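Local coordinates for CsoZ (Staphylococcus aureus, PDB 6FF1), which probably acts as a small heavy-metal-associated (HMA) chaperone in copper homeostasis, handling and passing on the metal, at residues Q4-T9 with D40-V45; S19-R24 with K58-E63; V31-I36 with T44-T49. One frame throughout, in Å; residues are numbered along the deposited sequence.

Contact 1: Q4-T9 with D40-V45; sequences QNTIYT and DGQVTV
Ile7 and Val43 face each other as a hydrogen-bonded antiparallel pair, with Ile7 N to Val43 O at 2.7 Å and Val43 N to Ile7 O at 2.8 Å, both nearly straight. On their side of the sheet the packing is close: Ile7 CD1 reaches diagonally to Val45 CG2 at 4.1 Å, and Thr9 CG2 meets Val43 CG2 at 3.6 Å, the two side chains crossing at about a right angle. Helix 53-62 covers Ile7 here through Leu53 and Ile56. Thr9 closes the end. Its hydroxyl, held between backbone N and carbonyl carbon (chi1 75°), donates in plane to a lone pair of Gly41 O at 2.7 Å, while Thr9 N reaches the same oxygen from above the carbonyl plane. A water donates to both Thr9 O and Asp40 O, and Asp40 OD1 receives Gln42 N in an Asx turn. The other face, with Thr6, Tyr8, Gln42 and Thr44, is looser and nearer solvent. The Gln42 amide lies alongside the Tyr8 ring, planes 54° apart and Gln42 NE2 3.6 Å from Tyr8 CE2, and Thr6 CG2 rests over one ring face near its rim. The pairing joins the two central strands of the ferredoxin-like HMA sheet.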
ATOM      1  N   GLN A   4     -10.899   2.740   4.421  1.00 16.35           N
ATOM      2  CA  GLN A   4      -9.605   2.817   5.010  1.00 16.82           C
ATOM      3  C   GLN A   4      -9.221   1.420   5.410  1.00 15.23           C
ATOM      4  O   GLN A   4      -9.997   0.696   6.031  1.00 19.42           O
ATOM      5  CB  GLN A   4      -9.576   3.752   6.209  1.00 23.37           C
ATOM      6  CG  GLN A   4      -8.138   3.958   6.714  1.00 32.06           C
ATOM      7  CD  GLN A   4      -7.902   5.156   7.602  1.00 49.08           C
ATOM      8  OE1 GLN A   4      -6.754   5.624   7.707  1.00 65.44           O
ATOM      9  NE2 GLN A   4      -8.969   5.676   8.234  1.00 62.12           N
ATOM     10  N   ASN A   5      -8.001   1.042   5.091  1.00 14.25           N
ATOM     11  CA  ASN A   5      -7.442  -0.250   5.506  1.00 14.75           C
ATOM     12  C   ASN A   5      -6.022  -0.089   5.977  1.00 13.90           C
ATOM     13  O   ASN A   5      -5.261   0.778   5.479  1.00 14.61           O
ATOM     14  CB  ASN A   5      -7.375  -1.232   4.350  1.00 17.21           C
ATOM     15  CG  ASN A   5      -8.647  -1.862   3.991  1.00 18.42           C
ATOM     16  OD1 ASN A   5      -9.527  -1.254   3.411  1.00 20.24           O
ATOM     17  ND2 ASN A   5      -8.754  -3.157   4.319  1.00 20.34           N
ATOM     18  N   THR A   6      -5.664  -0.949   6.909  1.00 12.95           N
ATOM     19  CA  THR A   6      -4.264  -1.206   7.256  1.00 12.95           C
ATOM     20  C   THR A   6      -3.903  -2.530   6.658  1.00 12.62           C
ATOM     21  O   THR A   6      -4.567  -3.526   6.912  1.00 15.11           O
ATOM     22  CB  THR A   6      -4.062  -1.179   8.750  1.00 15.27           C
ATOM     23  OG1 THR A   6      -4.504   0.075   9.269  1.00 20.31           O
ATOM     24  CG2 THR A   6      -2.591  -1.433   9.086  1.00 17.51           C
ATOM     25  N   ILE A   7      -2.900  -2.529   5.821  1.00 12.11           N
ATOM     26  CA  ILE A   7      -2.389  -3.701   5.146  1.00 11.64           C
ATOM     27  C   ILE A   7      -1.085  -4.080   5.808  1.00 11.58           C
ATOM     28  O   ILE A   7      -0.185  -3.211   5.932  1.00 13.21           O
ATOM     29  CB  ILE A   7      -2.202  -3.465   3.655  1.00 12.80           C
ATOM     30  CG1 ILE A   7      -3.492  -2.964   3.015  1.00 14.35           C
ATOM     31  CG2 ILE A   7      -1.654  -4.699   3.007  1.00 12.66           C
ATOM     32  CD1 ILE A   7      -3.326  -2.434   1.605  1.00 14.10           C
ATOM     33  N   TYR A   8      -0.964  -5.321   6.234  1.00 11.15           N
ATOM     34  CA  TYR A   8       0.192  -5.760   7.001  1.00 11.80           C
ATOM     35  C   TYR A   8       1.156  -6.465   6.091  1.00 11.63           C
ATOM     36  O   TYR A   8       0.939  -7.578   5.650  1.00 12.84           O
ATOM     37  CB  TYR A   8      -0.249  -6.661   8.143  1.00 12.11           C
ATOM     38  CG  TYR A   8      -1.064  -5.931   9.163  1.00 12.64           C
ATOM     39  CD1 TYR A   8      -2.438  -5.706   8.955  1.00 14.45           C
ATOM     40  CD2 TYR A   8      -0.477  -5.422  10.317  1.00 13.41           C
ATOM     41  CE1 TYR A   8      -3.182  -5.011   9.892  1.00 17.31           C
ATOM     42  CE2 TYR A   8      -1.261  -4.765  11.251  1.00 16.14           C
ATOM     43  CZ  TYR A   8      -2.596  -4.560  11.021  1.00 16.90           C
ATOM     44  OH  TYR A   8      -3.367  -3.891  11.966  1.00 23.34           O
ATOM     45  N   THR A   9       2.190  -5.739   5.705  1.00 13.53           N
ATOM     46  CA  THR A   9       3.159  -6.246   4.733  1.00 13.07           C
ATOM     47  C   THR A   9       4.363  -6.841   5.418  1.00 12.90           C
ATOM     48  O   THR A   9       4.617  -6.586   6.604  1.00 14.44           O
ATOM     49  CB  THR A   9       3.631  -5.202   3.747  1.00 13.14           C
ATOM     50  OG1 THR A   9       4.545  -4.311   4.369  1.00 12.96           O
ATOM     51  CG2 THR A   9       2.468  -4.444   3.152  1.00 14.33           C
ATOM     52  N   ASP A  40       7.158  -1.580  11.173  1.00 14.04           N
ATOM     53  CA  ASP A  40       6.206  -2.613  11.344  1.00 14.75           C
ATOM     54  C   ASP A  40       5.548  -3.138  10.078  1.00 13.41           C
ATOM     55  O   ASP A  40       4.792  -4.085  10.151  1.00 15.85           O
ATOM     56  CB  ASP A  40       5.196  -2.309  12.396  1.00 16.81           C
ATOM     57  CG  ASP A  40       4.325  -1.140  12.078  1.00 16.60           C
ATOM     58  OD1 ASP A  40       4.151  -0.802  10.898  1.00 17.15           O
ATOM     59  OD2 ASP A  40       3.799  -0.497  13.043  1.00 22.60           O
ATOM     60  N   GLY A  41       5.860  -2.541   8.938  1.00 12.44           N
ATOM     61  CA  GLY A  41       5.333  -2.986   7.681  1.00 12.80           C
ATOM     62  C   GLY A  41       3.901  -2.595   7.409  1.00 11.69           C
ATOM     63  O   GLY A  41       3.334  -3.020   6.373  1.00 13.24           O
ATOM     64  N   GLN A  42       3.286  -1.791   8.209  1.00 11.23           N
ATOM     65  CA  GLN A  42       1.904  -1.432   8.015  1.00 11.75           C
ATOM     66  C   GLN A  42       1.775  -0.366   6.975  1.00 11.98           C
ATOM     67  O   GLN A  42       2.402   0.691   7.060  1.00 13.43           O
ATOM     68  CB  GLN A  42       1.301  -0.944   9.323  1.00 14.72           C
ATOM     69  CG  GLN A  42       1.189  -2.110  10.313  1.00 19.12           C
ATOM     70  CD  GLN A  42       0.693  -1.643  11.659  1.00 23.33           C
ATOM     71  OE1 GLN A  42       0.006  -0.644  11.735  1.00 27.78           O
ATOM     72  NE2 GLN A  42       1.016  -2.392  12.703  1.00 27.40           N
ATOM     73  N   VAL A  43       0.870  -0.633   6.029  1.00 12.54           N
ATOM     74  CA  VAL A  43       0.536   0.289   4.972  1.00 12.71           C
ATOM     75  C   VAL A  43      -0.866   0.721   5.213  1.00 13.04           C
ATOM     76  O   VAL A  43      -1.803  -0.100   5.165  1.00 15.92           O
ATOM     77  CB  VAL A  43       0.686  -0.389   3.598  1.00 14.50           C
ATOM     78  CG1 VAL A  43       0.194   0.513   2.483  1.00 16.38           C
ATOM     79  CG2 VAL A  43       2.100  -0.845   3.371  1.00 16.57           C
ATOM     80  N   THR A  44      -1.080   1.971   5.555  1.00 12.76           N
ATOM     81  CA  THR A  44      -2.432   2.492   5.759  0.50 13.33           C
ATOM     82  C   THR A  44      -2.843   3.267   4.556  1.00 12.86           C
ATOM     83  O   THR A  44      -2.085   4.120   4.070  1.00 14.69           O
ATOM     84  CB  THR A  44      -2.591   3.402   6.992  0.50 15.94           C
ATOM     85  OG1 THR A  44      -1.667   4.491   6.931  0.50 21.61           O
ATOM     86  CG2 THR A  44      -2.352   2.599   8.264  0.50 16.96           C
ATOM     87  N   VAL A  45      -4.045   3.002   4.068  1.00 12.85           N
ATOM     88  CA  VAL A  45      -4.497   3.540   2.809  1.00 12.37           C
ATOM     89  C   VAL A  45      -5.942   3.964   2.957  1.00 12.38           C
ATOM     90  O   VAL A  45      -6.738   3.248   3.519  1.00 14.38           O
ATOM     91  CB  VAL A  45      -4.321   2.518   1.707  1.00 14.76           C
ATOM     92  CG1 VAL A  45      -2.937   2.162   1.338  1.00 22.92           C
ATOM     93  CG2 VAL A  45      -5.038   1.248   1.961  1.00 16.50           C
TER
HETATM   94  O   HOH W   1       2.999  -5.644   8.713  1.00 15.36           O

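Contact 2: S19-R24 with K58-E63; sequences SQLTER and KEIYDE
Arg24 is folded back at chi2 and chi3 (-85° and -62°), and Glu59 bends at chi2 (60°) after a CG that lies anti to its backbone nitrogen; the two bends bring guanidinium and carboxylate together between the helices. Arg24 grips Glu59 side-on in a two-point salt bridge. Arg24 NE donates to Glu59 OE2 at 2.9 Å, almost straight and in the guanidinium plane but from above the carboxylate plane, and Arg24 NH2 donates to Glu59 OE1, also at 2.9 Å, on the syn side. Glu63 extends from the end of helix 53-62 across helix 15-26: its OE1 lies 3.5 Å from Leu21 CB, and its OE2 sits 3.3 Å from Arg24 CB. Deeper in, Leu21 CD1 packs on Ile60 CG1 at 4.1 Å, continuing into the core where Leu21 touches Ile36 and Ile60 touches Ile7. These helices, nearly antiparallel, lie on one face of the ferredoxin-like sheet. Glu59 OE2 and Glu63 OE2 are 2.5 Å apart, which suggests that one acid may be protonated. Arg24 would be expected to favour ionised Glu59, so any retained proton would more likely sit on Glu63, whose OE2 is 4.3 Å from Arg24 NE, beyond a salt bridge.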
ATOM      1  N   SER A  19       9.523   4.669  -0.427  1.00 14.07           N
ATOM      2  CA  SER A  19       9.216   5.766  -1.312  1.00 16.76           C
ATOM      3  C   SER A  19       8.557   5.297  -2.594  1.00 14.98           C
ATOM      4  O   SER A  19       7.520   5.872  -3.012  1.00 16.03           O
ATOM      5  CB  SER A  19      10.487   6.588  -1.627  1.00 20.82           C
ATOM      6  OG  SER A  19      10.964   7.164  -0.433  1.00 33.38           O
ATOM      7  N   GLN A  20       9.111   4.281  -3.202  1.00 14.82           N
ATOM      8  CA  GLN A  20       8.591   3.768  -4.462  1.00 15.31           C
ATOM      9  C   GLN A  20       7.188   3.197  -4.293  1.00 14.43           C
ATOM     10  O   GLN A  20       6.301   3.488  -5.111  1.00 15.46           O
ATOM     11  CB  GLN A  20       9.506   2.726  -5.066  1.00 16.94           C
ATOM     12  CG  GLN A  20       8.960   2.007  -6.308  1.00 26.04           C
ATOM     13  CD  GLN A  20       8.610   2.868  -7.526  1.00 41.13           C
ATOM     14  OE1 GLN A  20       8.666   4.116  -7.500  1.00 54.07           O
ATOM     15  NE2 GLN A  20       8.200   2.190  -8.607  1.00 46.78           N
ATOM     16  N   LEU A  21       6.966   2.410  -3.259  1.00 12.69           N
ATOM     17  CA  LEU A  21       5.668   1.813  -3.062  1.00 12.33           C
ATOM     18  C   LEU A  21       4.652   2.854  -2.672  1.00 12.53           C
ATOM     19  O   LEU A  21       3.489   2.828  -3.126  1.00 13.61           O
ATOM     20  CB  LEU A  21       5.768   0.717  -2.021  1.00 13.28           C
ATOM     21  CG  LEU A  21       4.478  -0.038  -1.750  1.00 12.96           C
ATOM     22  CD1 LEU A  21       3.988  -0.758  -2.987  1.00 12.99           C
ATOM     23  CD2 LEU A  21       4.669  -1.007  -0.605  1.00 13.77           C
ATOM     24  N   THR A  22       5.053   3.832  -1.850  1.00 12.78           N
ATOM     25  CA  THR A  22       4.162   4.899  -1.503  1.00 12.68           C
ATOM     26  C   THR A  22       3.668   5.613  -2.748  1.00 13.17           C
ATOM     27  O   THR A  22       2.476   5.919  -2.872  1.00 14.58           O
ATOM     28  CB  THR A  22       4.797   5.874  -0.522  1.00 14.65           C
ATOM     29  OG1 THR A  22       5.148   5.170   0.686  1.00 14.83           O
ATOM     30  CG2 THR A  22       3.877   6.975  -0.173  1.00 16.02           C
ATOM     31  N   GLU A  23       4.583   5.972  -3.626  1.00 13.57           N
ATOM     32  CA  GLU A  23       4.212   6.692  -4.826  1.00 15.79           C
ATOM     33  C   GLU A  23       3.311   5.867  -5.735  1.00 14.10           C
ATOM     34  O   GLU A  23       2.306   6.378  -6.217  1.00 14.74           O
ATOM     35  CB  GLU A  23       5.498   7.143  -5.571  1.00 17.79           C
ATOM     36  CG  GLU A  23       5.212   7.950  -6.790  1.00 22.75           C
ATOM     37  CD  GLU A  23       4.987   9.452  -6.535  1.00 40.46           C
ATOM     38  OE1 GLU A  23       4.691   9.846  -5.381  1.00 51.68           O
ATOM     39  OE2 GLU A  23       5.123  10.252  -7.504  1.00 63.41           O
ATOM     40  N   ARG A  24       3.672   4.624  -5.961  1.00 13.08           N
ATOM     41  CA  ARG A  24       2.897   3.747  -6.816  1.00 13.25           C
ATOM     42  C   ARG A  24       1.477   3.559  -6.279  1.00 13.49           C
ATOM     43  O   ARG A  24       0.513   3.647  -7.057  1.00 15.07           O
ATOM     44  CB  ARG A  24       3.570   2.430  -7.057  1.00 15.58           C
ATOM     45  CG  ARG A  24       4.803   2.521  -7.923  1.00 18.80           C
ATOM     46  CD  ARG A  24       4.414   2.483  -9.388  1.00 21.94           C
ATOM     47  NE  ARG A  24       3.752   1.268  -9.775  1.00 26.33           N
ATOM     48  CZ  ARG A  24       3.227   1.043 -10.952  1.00 27.15           C
ATOM     49  NH1 ARG A  24       3.395   1.917 -11.941  1.00 36.37           N
ATOM     50  NH2 ARG A  24       2.593  -0.084 -11.223  1.00 35.39           N
ATOM     51  N   LYS A  58      -2.304  -6.026  -5.059  1.00 12.55           N
ATOM     52  CA  LYS A  58      -1.597  -6.511  -6.207  1.00 13.44           C
ATOM     53  C   LYS A  58      -0.328  -5.679  -6.438  1.00 14.08           C
ATOM     54  O   LYS A  58       0.704  -6.222  -6.803  1.00 15.22           O
ATOM     55  CB  LYS A  58      -2.500  -6.477  -7.423  1.00 14.80           C
ATOM     56  CG  LYS A  58      -1.791  -6.861  -8.707  1.00 19.31           C
ATOM     57  CD  LYS A  58      -2.700  -6.933  -9.926  1.00 21.87           C
ATOM     58  CE  LYS A  58      -1.986  -7.546 -11.125  1.00 30.72           C
ATOM     59  NZ  LYS A  58      -0.914  -6.694 -11.661  1.00 39.06           N
ATOM     60  N   GLU A  59      -0.416  -4.373  -6.259  1.00 13.56           N
ATOM     61  CA  GLU A  59       0.780  -3.540  -6.421  1.00 15.31           C
ATOM     62  C   GLU A  59       1.854  -3.886  -5.414  1.00 13.20           C
ATOM     63  O   GLU A  59       3.041  -3.961  -5.756  1.00 15.00           O
ATOM     64  CB  GLU A  59       0.433  -2.077  -6.316  1.00 14.71           C
ATOM     65  CG  GLU A  59       1.623  -1.144  -6.471  1.00 16.10           C
ATOM     66  CD  GLU A  59       2.336  -1.261  -7.793  1.00 19.13           C
ATOM     67  OE1 GLU A  59       1.696  -1.527  -8.820  1.00 20.74           O
ATOM     68  OE2 GLU A  59       3.550  -0.983  -7.906  1.00 19.56           O
ATOM     69  N   ILE A  60       1.429  -4.164  -4.184  1.00 12.50           N
ATOM     70  CA  ILE A  60       2.378  -4.624  -3.150  1.00 12.06           C
ATOM     71  C   ILE A  60       3.089  -5.859  -3.592  1.00 11.98           C
ATOM     72  O   ILE A  60       4.297  -5.979  -3.473  1.00 14.10           O
ATOM     73  CB  ILE A  60       1.682  -4.706  -1.817  1.00 12.21           C
ATOM     74  CG1 ILE A  60       1.208  -3.319  -1.386  1.00 12.44           C
ATOM     75  CG2 ILE A  60       2.558  -5.361  -0.754  1.00 12.99           C
ATOM     76  CD1 ILE A  60       0.230  -3.323  -0.188  1.00 11.91           C
ATOM     77  N   TYR A  61       2.316  -6.849  -4.044  1.00 12.72           N
ATOM     78  CA  TYR A  61       2.881  -8.078  -4.521  1.00 14.02           C
ATOM     79  C   TYR A  61       3.756  -7.895  -5.764  1.00 15.23           C
ATOM     80  O   TYR A  61       4.811  -8.530  -5.911  1.00 17.30           O
ATOM     81  CB  TYR A  61       1.781  -9.131  -4.781  1.00 14.09           C
ATOM     82  CG  TYR A  61       1.507  -9.939  -3.558  1.00 14.45           C
ATOM     83  CD1 TYR A  61       0.837  -9.378  -2.501  1.00 15.11           C
ATOM     84  CD2 TYR A  61       1.996 -11.205  -3.419  1.00 16.93           C
ATOM     85  CE1 TYR A  61       0.654 -10.082  -1.336  1.00 15.76           C
ATOM     86  CE2 TYR A  61       1.783 -11.930  -2.254  1.00 16.83           C
ATOM     87  CZ  TYR A  61       1.157 -11.335  -1.209  1.00 15.50           C
ATOM     88  OH  TYR A  61       0.976 -11.973   0.003  1.00 17.14           O
ATOM     89  N   ASP A  62       3.313  -7.043  -6.671  1.00 14.87           N
ATOM     90  CA  ASP A  62       4.105  -6.796  -7.885  1.00 17.24           C
ATOM     91  C   ASP A  62       5.475  -6.221  -7.605  1.00 17.41           C
ATOM     92  O   ASP A  62       6.432  -6.446  -8.356  1.00 21.88           O
ATOM     93  CB  ASP A  62       3.348  -5.880  -8.847  1.00 19.31           C
ATOM     94  CG  ASP A  62       2.183  -6.581  -9.536  1.00 23.78           C
ATOM     95  OD1 ASP A  62       2.070  -7.829  -9.445  1.00 26.26           O
ATOM     96  OD2 ASP A  62       1.407  -5.845 -10.144  1.00 28.77           O
ATOM     97  N   GLU A  63       5.581  -5.468  -6.515  1.00 16.62           N
ATOM     98  CA  GLU A  63       6.862  -4.909  -6.094  1.00 17.13           C
ATOM     99  C   GLU A  63       7.724  -5.871  -5.300  1.00 17.53           C
ATOM    100  O   GLU A  63       8.837  -5.488  -4.917  1.00 20.18           O
ATOM    101  CB  GLU A  63       6.641  -3.574  -5.366  1.00 17.42           C
ATOM    102  CG  GLU A  63       6.018  -2.560  -6.265  1.00 17.61           C
ATOM    103  CD  GLU A  63       6.077  -1.152  -5.746  1.00 17.73           C
ATOM    104  OE1 GLU A  63       6.911  -0.834  -4.892  1.00 20.46           O
ATOM    105  OE2 GLU A  63       5.223  -0.314  -6.114  1.00 18.56           O
TER

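Contact 3: V31-I36 with T44-T49; sequences VHQVNI and TVSYET
The beta hairpin of strands 31-36 and 42-47 forms one edge of the ferredoxin-like sheet, with 31-36 as its outermost strand within the chain. Asn35 and Thr44 make a hydrogen-bonded antiparallel pair, Asn35 N to Thr44 O at 2.9 Å and Thr44 N to Asn35 O at 2.8 Å. Ser46 N then donates to Gln33 O, and Ser46 O takes the N-H of His32. The register slips by one residue between Val31 and Val34, a beta bulge in which His32 and Gln33 together lie against Ser46. Toward the helices, Val31 CG2 packs on Tyr47 CB at 4.1 Å and Val34 CG2 approaches Val45 CG1. Tyr47 itself turns away to helix 53-62, where it touches Leu53 and Ile56, and its hydroxyl is hydrogen-bonded to Asn5. On the other face Gln33 bends at chi2 (100°), which lays its OE1 3.4 Å from Ser46 CB. In the conformer described here, one of two deposited for His32, the ring reaches along the strands to Glu48: His32 NE2 donates to Glu48 OE1 at 2.7 Å, nearly straight, in the ring plane and on the anti lone pair, with ring and carboxylate almost perpendicular. This bond joins the bulge residue His32 to Glu48, and a carboxylate on NE2 would be expected to make the imidazole more basic.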
ATOM      1  N   VAL A  31      -6.900   6.294  -4.876  1.00 11.61           N
ATOM      2  CA  VAL A  31      -6.130   6.200  -3.629  1.00 11.13           C
ATOM      3  C   VAL A  31      -5.726   7.610  -3.209  1.00 11.58           C
ATOM      4  O   VAL A  31      -5.047   8.295  -3.960  1.00 12.66           O
ATOM      5  CB  VAL A  31      -4.886   5.325  -3.781  1.00 11.55           C
ATOM      6  CG1 VAL A  31      -4.113   5.363  -2.463  1.00 13.18           C
ATOM      7  CG2 VAL A  31      -5.290   3.893  -4.137  1.00 12.91           C
ATOM      8  N   HIS A  32      -6.114   7.974  -2.006  0.50 11.19           N
ATOM      9  CA  HIS A  32      -5.835   9.300  -1.510  0.50 12.44           C
ATOM     10  C   HIS A  32      -4.674   9.103  -0.489  0.50 13.07           C
ATOM     11  O   HIS A  32      -3.548   8.912  -0.846  0.50 16.45           O
ATOM     12  CB  HIS A  32      -7.138   9.938  -1.041  0.50 13.89           C
ATOM     13  CG  HIS A  32      -8.231   9.861  -2.067  0.50 12.96           C
ATOM     14  ND1 HIS A  32      -8.025  10.186  -3.387  0.50 12.88           N
ATOM     15  CD2 HIS A  32      -9.510   9.453  -1.979  0.50 14.55           C
ATOM     16  CE1 HIS A  32      -9.138   9.997  -4.067  0.50 13.12           C
ATOM     17  NE2 HIS A  32     -10.066   9.574  -3.234  0.50 14.29           N
ATOM     18  N   GLN A  33      -4.945   9.014   0.732  1.00 17.28           N
ATOM     19  CA  GLN A  33      -3.919   9.024   1.768  1.00 17.05           C
ATOM     20  C   GLN A  33      -3.197   7.667   1.781  1.00 16.04           C
ATOM     21  O   GLN A  33      -3.834   6.606   1.748  1.00 16.68           O
ATOM     22  CB  GLN A  33      -4.547   9.364   3.110  1.00 20.66           C
ATOM     23  CG  GLN A  33      -5.122  10.801   3.230  1.00 25.81           C
ATOM     24  CD  GLN A  33      -6.617  10.907   3.055  1.00 27.98           C
ATOM     25  OE1 GLN A  33      -7.180  10.252   2.203  1.00 26.96           O
ATOM     26  NE2 GLN A  33      -7.268  11.730   3.847  1.00 37.94           N
ATOM     27  N   VAL A  34      -1.876   7.676   1.901  1.00 14.53           N
ATOM     28  CA  VAL A  34      -1.080   6.479   2.021  1.00 14.39           C
ATOM     29  C   VAL A  34       0.060   6.736   3.012  1.00 14.30           C
ATOM     30  O   VAL A  34       0.708   7.768   2.916  1.00 18.25           O
ATOM     31  CB  VAL A  34      -0.421   6.048   0.702  1.00 17.12           C
ATOM     32  CG1 VAL A  34       0.481   4.820   0.869  1.00 17.62           C
ATOM     33  CG2 VAL A  34      -1.460   5.833  -0.371  1.00 17.72           C
ATOM     34  N   ASN A  35       0.256   5.836   3.947  1.00 13.50           N
ATOM     35  CA  ASN A  35       1.405   5.888   4.837  1.00 14.67           C
ATOM     36  C   ASN A  35       1.969   4.522   5.017  1.00 12.72           C
ATOM     37  O   ASN A  35       1.208   3.591   5.248  1.00 15.12           O
ATOM     38  CB  ASN A  35       1.026   6.410   6.220  1.00 17.82           C
ATOM     39  CG  ASN A  35       2.191   6.479   7.134  1.00 26.22           C
ATOM     40  OD1 ASN A  35       2.392   5.606   7.998  1.00 30.47           O
ATOM     41  ND2 ASN A  35       2.979   7.501   6.922  1.00 27.20           N
ATOM     42  N   ILE A  36       3.276   4.388   4.933  1.00 13.04           N
ATOM     43  CA  ILE A  36       3.952   3.152   5.123  1.00 12.89           C
ATOM     44  C   ILE A  36       4.903   3.288   6.303  1.00 13.87           C
ATOM     45  O   ILE A  36       5.738   4.162   6.310  1.00 17.15           O
ATOM     46  CB  ILE A  36       4.690   2.722   3.918  1.00 17.31           C
ATOM     47  CG1 ILE A  36       3.720   2.683   2.706  1.00 17.37           C
ATOM     48  CG2 ILE A  36       5.378   1.398   4.160  1.00 18.58           C
ATOM     49  CD1 ILE A  36       4.291   2.108   1.435  1.00 20.83           C
ATOM     50  N   THR A  44      -1.080   1.971   5.555  1.00 12.76           N
ATOM     51  CA  THR A  44      -2.432   2.492   5.759  0.50 13.33           C
ATOM     52  C   THR A  44      -2.843   3.267   4.556  1.00 12.86           C
ATOM     53  O   THR A  44      -2.085   4.120   4.070  1.00 14.69           O
ATOM     54  CB  THR A  44      -2.591   3.402   6.992  0.50 15.94           C
ATOM     55  OG1 THR A  44      -1.667   4.491   6.931  0.50 21.61           O
ATOM     56  CG2 THR A  44      -2.352   2.599   8.264  0.50 16.96           C
ATOM     57  N   VAL A  45      -4.045   3.002   4.068  1.00 12.85           N
ATOM     58  CA  VAL A  45      -4.497   3.540   2.809  1.00 12.37           C
ATOM     59  C   VAL A  45      -5.942   3.964   2.957  1.00 12.38           C
ATOM     60  O   VAL A  45      -6.738   3.248   3.519  1.00 14.38           O
ATOM     61  CB  VAL A  45      -4.321   2.518   1.707  1.00 14.76           C
ATOM     62  CG1 VAL A  45      -2.937   2.162   1.338  1.00 22.92           C
ATOM     63  CG2 VAL A  45      -5.038   1.248   1.961  1.00 16.50           C
ATOM     64  N   SER A  46      -6.281   5.112   2.369  1.00 12.71           N
ATOM     65  CA  SER A  46      -7.646   5.571   2.195  1.00 12.83           C
ATOM     66  C   SER A  46      -7.927   5.646   0.715  1.00 12.07           C
ATOM     67  O   SER A  46      -7.132   6.188  -0.070  1.00 13.45           O
ATOM     68  CB  SER A  46      -7.849   6.949   2.806  1.00 17.07           C
ATOM     69  OG  SER A  46      -7.603   6.886   4.167  1.00 22.99           O
ATOM     70  N   TYR A  47      -9.031   5.017   0.299  1.00 12.34           N
ATOM     71  CA  TYR A  47      -9.239   4.846  -1.117  1.00 13.80           C
ATOM     72  C   TYR A  47     -10.724   4.651  -1.432  1.00 13.44           C
ATOM     73  O   TYR A  47     -11.523   4.311  -0.582  1.00 16.37           O
ATOM     74  CB  TYR A  47      -8.488   3.601  -1.624  1.00 13.22           C
ATOM     75  CG  TYR A  47      -8.931   2.314  -0.996  1.00 12.87           C
ATOM     76  CD1 TYR A  47      -8.400   1.912   0.183  1.00 14.11           C
ATOM     77  CD2 TYR A  47      -9.938   1.535  -1.540  1.00 14.25           C
ATOM     78  CE1 TYR A  47      -8.866   0.779   0.850  1.00 15.26           C
ATOM     79  CE2 TYR A  47     -10.373   0.416  -0.906  1.00 15.17           C
ATOM     80  CZ  TYR A  47      -9.825   0.021   0.273  1.00 15.28           C
ATOM     81  OH  TYR A  47     -10.309  -1.136   0.879  1.00 17.55           O
ATOM     82  N   GLU A  48     -11.035   4.855  -2.682  1.00 13.46           N
ATOM     83  CA  GLU A  48     -12.362   4.649  -3.228  1.00 13.31           C
ATOM     84  C   GLU A  48     -12.262   4.101  -4.624  1.00 14.88           C
ATOM     85  O   GLU A  48     -11.242   4.259  -5.313  1.00 13.37           O
ATOM     86  CB  GLU A  48     -13.174   5.933  -3.243  1.00 15.31           C
ATOM     87  CG  GLU A  48     -12.571   7.008  -4.132  1.00 14.13           C
ATOM     88  CD  GLU A  48     -13.328   8.333  -4.043  1.00 15.55           C
ATOM     89  OE1 GLU A  48     -12.686   9.352  -3.739  1.00 16.46           O
ATOM     90  OE2 GLU A  48     -14.568   8.368  -4.285  1.00 18.09           O
ATOM     91  N   THR A  49     -13.385   3.507  -5.099  1.00 14.86           N
ATOM     92  CA  THR A  49     -13.511   3.036  -6.472  1.00 16.16           C
ATOM     93  C   THR A  49     -13.020   4.137  -7.426  1.00 14.02           C
ATOM     94  O   THR A  49     -13.394   5.283  -7.230  1.00 15.30           O
ATOM     95  CB  THR A  49     -14.968   2.703  -6.755  1.00 18.96           C
ATOM     96  OG1 THR A  49     -15.307   1.684  -5.847  1.00 23.70           O
ATOM     97  CG2 THR A  49     -15.198   2.257  -8.175  1.00 21.46           C
TER

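Overall arrangement
Contacts 1 and 3 share strand 42-47, which pairs with 3-10 on one edge and 31-36 on the other; their centres are about 10 Å apart, and Asn5 OD1 reaches Tyr47 OH at 2.7 Å between them. Contact 2 lies in the helix layer over the same sheet, its centre about 12 Å from each of the others. Ile60 CD1 of contact 2 lies 4.0 Å from Ile7 CG2 of contact 1, while Leu21 CD2 meets Ile36 CD1 of contact 3 at 3.7 Å, so one apolar core serves all three. The side chain of Glu13, a calcium-binding residue in a crystal structure of this protein, is about 9 Å from that of Thr9 and 11 Å from that of Leu21; contact 3 lies away from it.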